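Local coordinates for protein tRNA-5-methyluridine(54) 2-sulfurtransferase (Pyrococcus horikoshii, PDB 5MKO) that catalyses the ATP-dependent 2-thiolation of 5-methyluridine 54 in the T loop of tRNAs, using an iron-sulfur cluster, and so stabilises tRNA at high temperature, at residues I82-S87 and Y119-V124; S87-K92 and E217-E222. One frame throughout, in Å; residues are numbered along the deposited sequence.

Contact 1: I82-S87 and Y119-V124. With AMP (adenosine monophosphate), chain C.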
# COMPACT_ATOMS: atom_id res chain seq x y z
N ILE A 82 21.88 -1.45 -23.85
CA ILE A 82 22.85 -2.35 -23.25
C ILE A 82 22.43 -3.79 -23.56
O ILE A 82 21.35 -4.22 -23.16
CB ILE A 82 23.08 -2.09 -21.72
CG1 ILE A 82 23.19 -0.58 -21.40
CG2 ILE A 82 24.32 -2.88 -21.23
CD1 ILE A 82 22.89 -0.20 -19.97
N ASN A 83 23.26 -4.51 -24.32
CA ASN A 83 23.04 -5.90 -24.70
C ASN A 83 23.66 -6.74 -23.58
O ASN A 83 24.89 -6.76 -23.43
CB ASN A 83 23.69 -6.19 -26.06
CG ASN A 83 23.43 -7.57 -26.60
OD1 ASN A 83 23.89 -8.59 -26.06
ND2 ASN A 83 22.74 -7.65 -27.73
N LEU A 84 22.81 -7.40 -22.78
CA LEU A 84 23.25 -8.22 -21.65
C LEU A 84 23.74 -9.63 -22.04
O LEU A 84 23.96 -10.46 -21.16
CB LEU A 84 22.16 -8.30 -20.54
CG LEU A 84 21.52 -7.00 -19.98
CD1 LEU A 84 22.54 -5.91 -19.60
CD2 LEU A 84 20.40 -6.52 -20.85
N GLY A 85 23.89 -9.87 -23.34
CA GLY A 85 24.40 -11.12 -23.90
C GLY A 85 23.63 -12.39 -23.60
O GLY A 85 24.22 -13.48 -23.60
N ILE A 86 22.31 -12.26 -23.34
CA ILE A 86 21.44 -13.40 -23.07
C ILE A 86 21.07 -13.99 -24.44
O ILE A 86 20.38 -13.34 -25.24
CB ILE A 86 20.20 -13.00 -22.21
CG1 ILE A 86 20.64 -12.46 -20.82
CG2 ILE A 86 19.24 -14.18 -22.05
CD1 ILE A 86 19.75 -11.37 -20.26
N SER A 87 21.59 -15.20 -24.74
CA SER A 87 21.37 -15.88 -26.01
C SER A 87 19.91 -16.28 -26.20
O SER A 87 19.36 -17.06 -25.42
CB SER A 87 22.31 -17.07 -26.17
OG SER A 87 23.63 -16.59 -26.34
N TYR A 119 31.86 -12.05 -20.21
CA TYR A 119 30.71 -12.90 -19.94
C TYR A 119 29.40 -12.13 -20.13
O TYR A 119 29.35 -10.93 -19.85
CB TYR A 119 30.74 -13.39 -18.47
CG TYR A 119 31.94 -14.23 -18.09
CD1 TYR A 119 31.87 -15.62 -18.08
CD2 TYR A 119 33.13 -13.64 -17.66
CE1 TYR A 119 32.96 -16.40 -17.70
CE2 TYR A 119 34.23 -14.41 -17.29
CZ TYR A 119 34.14 -15.79 -17.31
OH TYR A 119 35.22 -16.55 -16.93
N GLY A 120 28.37 -12.83 -20.59
CA GLY A 120 27.02 -12.29 -20.70
C GLY A 120 26.31 -12.55 -19.38
O GLY A 120 26.88 -13.22 -18.51
N ILE A 121 25.08 -12.04 -19.20
CA ILE A 121 24.34 -12.28 -17.96
C ILE A 121 23.78 -13.72 -17.97
O ILE A 121 23.24 -14.18 -18.99
CB ILE A 121 23.31 -11.15 -17.67
CG1 ILE A 121 24.01 -10.03 -16.85
CG2 ILE A 121 22.06 -11.65 -16.94
CD1 ILE A 121 23.47 -8.61 -17.00
N GLY A 122 24.00 -14.42 -16.86
CA GLY A 122 23.60 -15.82 -16.69
C GLY A 122 24.76 -16.77 -16.93
O GLY A 122 24.65 -17.96 -16.64
N GLU A 123 25.87 -16.25 -17.48
CA GLU A 123 27.08 -17.00 -17.81
C GLU A 123 28.08 -17.12 -16.66
O GLU A 123 28.79 -18.13 -16.57
CB GLU A 123 27.77 -16.42 -19.06
CG GLU A 123 27.05 -16.74 -20.36
CD GLU A 123 27.73 -16.22 -21.61
OE1 GLU A 123 28.96 -16.39 -21.73
OE2 GLU A 123 27.01 -15.70 -22.49
N VAL A 124 28.16 -16.09 -15.80
CA VAL A 124 29.08 -16.05 -14.64
C VAL A 124 28.74 -17.13 -13.61
O VAL A 124 27.56 -17.35 -13.31
CB VAL A 124 29.21 -14.65 -13.98
CG1 VAL A 124 30.21 -13.78 -14.74
CG2 VAL A 124 27.87 -13.95 -13.84
P AMP C . 13.84 -2.28 -15.73
O1P AMP C . 14.08 -3.49 -16.67
O2P AMP C . 12.31 -2.06 -15.53
O3P AMP C . 14.62 -2.34 -14.45
O5' AMP C . 14.34 -1.02 -16.53
C5' AMP C . 14.13 0.35 -16.12
C4' AMP C . 14.56 1.24 -17.26
O4' AMP C . 15.95 0.97 -17.58
C3' AMP C . 13.82 1.02 -18.56
O3' AMP C . 12.58 1.71 -18.55
C2' AMP C . 14.82 1.53 -19.59
O2' AMP C . 14.77 2.95 -19.66
C1' AMP C . 16.15 1.09 -18.98
N9 AMP C . 16.70 -0.17 -19.48
C8 AMP C . 16.34 -1.44 -19.11
N7 AMP C . 17.01 -2.39 -19.72
C5 AMP C . 17.87 -1.70 -20.56
C6 AMP C . 18.83 -2.13 -21.49
N6 AMP C . 19.06 -3.41 -21.79
N1 AMP C . 19.54 -1.18 -22.15
C2 AMP C . 19.28 0.11 -21.89
N3 AMP C . 18.38 0.63 -21.06
C4 AMP C . 17.70 -0.33 -20.42

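Contact 2: S87-K92 and E217-E222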
# COMPACT_ATOMS: atom_id res chain seq x y z
N SER A 87 21.59 -15.20 -24.74
CA SER A 87 21.37 -15.88 -26.01
C SER A 87 19.91 -16.28 -26.20
O SER A 87 19.36 -17.06 -25.42
CB SER A 87 22.31 -17.07 -26.17
OG SER A 87 23.63 -16.59 -26.34
N GLY A 88 19.30 -15.66 -27.21
CA GLY A 88 17.90 -15.86 -27.56
C GLY A 88 16.98 -14.76 -27.07
O GLY A 88 15.77 -14.85 -27.28
N TYR A 89 17.54 -13.74 -26.39
CA TYR A 89 16.78 -12.61 -25.85
C TYR A 89 17.44 -11.27 -26.20
O TYR A 89 16.74 -10.34 -26.59
CB TYR A 89 16.59 -12.76 -24.33
CG TYR A 89 15.73 -11.69 -23.68
CD1 TYR A 89 14.35 -11.82 -23.63
CD2 TYR A 89 16.31 -10.57 -23.09
CE1 TYR A 89 13.55 -10.84 -23.02
CE2 TYR A 89 15.52 -9.58 -22.49
CZ TYR A 89 14.14 -9.72 -22.45
OH TYR A 89 13.37 -8.76 -21.83
N SER A 90 18.77 -11.16 -26.02
CA SER A 90 19.49 -9.92 -26.24
C SER A 90 19.57 -9.50 -27.71
O SER A 90 19.55 -8.30 -28.00
CB SER A 90 20.88 -9.98 -25.61
OG SER A 90 20.78 -10.05 -24.19
N GLU A 91 19.64 -10.48 -28.63
CA GLU A 91 19.72 -10.21 -30.07
C GLU A 91 18.44 -9.56 -30.58
O GLU A 91 18.51 -8.59 -31.34
CB GLU A 91 20.04 -11.49 -30.88
CG GLU A 91 21.18 -12.34 -30.35
CD GLU A 91 20.74 -13.52 -29.50
OE1 GLU A 91 20.01 -13.31 -28.50
OE2 GLU A 91 21.11 -14.67 -29.84
N LYS A 92 17.27 -10.09 -30.16
CA LYS A 92 15.96 -9.57 -30.55
C LYS A 92 15.72 -8.18 -29.97
O LYS A 92 15.23 -7.30 -30.68
CB LYS A 92 14.81 -10.56 -30.25
CG LYS A 92 14.46 -10.86 -28.79
CD LYS A 92 13.44 -12.00 -28.62
CE LYS A 92 12.01 -11.60 -28.92
NZ LYS A 92 11.04 -12.71 -28.70
N GLU A 217 7.23 -0.78 -32.37
CA GLU A 217 7.26 -2.22 -32.16
C GLU A 217 8.24 -2.46 -31.02
O GLU A 217 9.30 -1.82 -30.99
CB GLU A 217 7.73 -2.93 -33.44
CG GLU A 217 6.63 -3.26 -34.44
CD GLU A 217 7.04 -4.27 -35.49
OE1 GLU A 217 6.75 -4.04 -36.69
OE2 GLU A 217 7.65 -5.30 -35.12
N TYR A 218 7.89 -3.35 -30.07
CA TYR A 218 8.71 -3.58 -28.87
C TYR A 218 8.65 -5.01 -28.33
O TYR A 218 7.82 -5.81 -28.76
CB TYR A 218 8.29 -2.59 -27.76
CG TYR A 218 6.80 -2.58 -27.48
CD1 TYR A 218 6.23 -3.47 -26.57
CD2 TYR A 218 5.96 -1.67 -28.11
CE1 TYR A 218 4.86 -3.47 -26.32
CE2 TYR A 218 4.59 -1.66 -27.87
CZ TYR A 218 4.05 -2.56 -26.97
OH TYR A 218 2.70 -2.56 -26.72
N ILE A 219 9.53 -5.31 -27.36
CA ILE A 219 9.58 -6.60 -26.67
C ILE A 219 8.61 -6.55 -25.49
O ILE A 219 8.63 -5.58 -24.72
CB ILE A 219 11.01 -7.06 -26.23
CG1 ILE A 219 11.78 -5.99 -25.42
CG2 ILE A 219 11.83 -7.55 -27.42
CD1 ILE A 219 12.64 -6.52 -24.30
N VAL A 220 7.76 -7.57 -25.36
CA VAL A 220 6.82 -7.71 -24.25
C VAL A 220 7.48 -8.72 -23.34
O VAL A 220 7.21 -8.72 -22.14
CB VAL A 220 5.40 -8.22 -24.67
CG1 VAL A 220 4.36 -7.95 -23.58
CG2 VAL A 220 4.95 -7.62 -25.99
N GLU A 221 8.26 -9.65 -23.93
CA GLU A 221 8.95 -10.75 -23.26
C GLU A 221 9.77 -10.30 -22.05
O GLU A 221 10.68 -9.48 -22.18
CB GLU A 221 9.81 -11.58 -24.24
CG GLU A 221 9.02 -12.37 -25.28
CD GLU A 221 8.49 -11.60 -26.49
OE1 GLU A 221 9.26 -10.81 -27.09
OE2 GLU A 221 7.31 -11.81 -26.85
N GLU A 222 9.41 -10.83 -20.87
CA GLU A 222 10.10 -10.58 -19.61
C GLU A 222 11.41 -11.37 -19.64
O GLU A 222 11.64 -12.16 -20.57
CB GLU A 222 9.22 -11.01 -18.42
CG GLU A 222 8.03 -10.10 -18.16
CD GLU A 222 8.20 -9.16 -16.98
OE1 GLU A 222 8.04 -9.62 -15.83
OE2 GLU A 222 8.46 -7.96 -17.21

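Contact 1: I82-S87 and Y119-V124
Leu84 meets Ile121 just past the end of strand 76-83, in the PP-loop domain, where the chain leaves the parallel sheet at the rim of the adenine pocket. From CB outward, the leucine first meets Ile121 CD1, 3.8 Å from Leu84 CB, and CG and CD1 stay within van der Waals range of that same methyl, the two side chains lying alongside each other and pointing the same way. At the tip the branches part: CD1 stays with the isoleucine, while Leu84 CD2 reaches AMP N6 at 3.5 Å. A chi1 of -51° puts CG beside the backbone N, and the turn at chi2 (-48°) then sends CD1 to Ile121 and CD2 to the adenine.

The adenine itself is read by the backbone of Ile82, whose N donates to AMP N1 (2.9 Å) and whose O accepts from AMP N6 (2.8 Å). Asn83 OD1 takes the N-H of Gly85 at 3.0 Å, an Asx turn just past the strand. Gly85 and Gly120, neither with a side chain, face each other, their CA atoms 4.3 Å apart. Ile121 also touches the bound iron-sulfur cluster, and its CG2 meets Ile86 CD1 at 4.1 Å. Between the backbones, Ile121 N donates to Leu84 O at 2.8 Å, almost straight at 177°.

Contact 2: S87-K92 and E217-E222
Tyr89 reaches across to 217-222 with its phenol end, and its hydroxyl OH donates to the backbone O of Glu221 at 2.8 Å. The donor stands 24° off the plane of that carbonyl, while the oxygen itself lies at the edge of the ring, near the ring plane. The ring is carried toward 217-222 by a chi1 of -176°, which sets CG opposite the backbone N. Ile219 crosses the tyrosine at about a right angle and brings its CD1 to 3.4 Å from Tyr89 OH, also packing on CZ. Tyr89 CE1 has two carbonyl oxygens near it, Glu221 O at 3.3 Å and Glu222 O at 3.4 Å, the latter approaching obliquely. From the side chain of Glu221, CB comes up to the same CE1 a little farther off.

Tyr89 is the N-cap residue of helix 90-104, which follows strand 76-83 in the PP-loop domain; the contact therefore ties the beginning of this helix to the loop between helices 204-214 and 230-244. Just ahead of the cap, Gly88 N donates to Glu91 OE1, in the first turn, at 2.8 Å through the syn lone pair of the carboxylate.

One turn along, Lys92 and Glu221 also cross at about a right angle. The lysine chain bends at chi3 (-77°), the glutamate at chi2, and their ends form a salt bridge on the protein surface, with a weak hydrogen bond of 3.1 Å from Lys92 NZ to Glu221 OE1. One atom back from the amino group, Lys92 CE lies 4.3 Å from Ile219 CG2.

In the fold
Contacts 1 and 2 share Ser87, and their centres lie 13 Å apart; residues 82-92 carry the chain from strand 76-83 into helix 90-104. Ser90, from contact 2, helps join them: its OG accepts from Ile86 N and packs 3.2 Å from Gly85 N. Both contacts lie near AMP and the iron-sulfur cluster. Contact 1 touches each directly, whereas the Tyr89 side chain of contact 2 stays about 7 Å from both AMP and cluster. Cys223, a cluster ligand, follows directly after 217-222. The side chain of Cys223 is about 4 Å from the side chain of Ile86 in contact 1, and the side chain of Tyr89 in contact 2 is about 5 Å from that of Cys223.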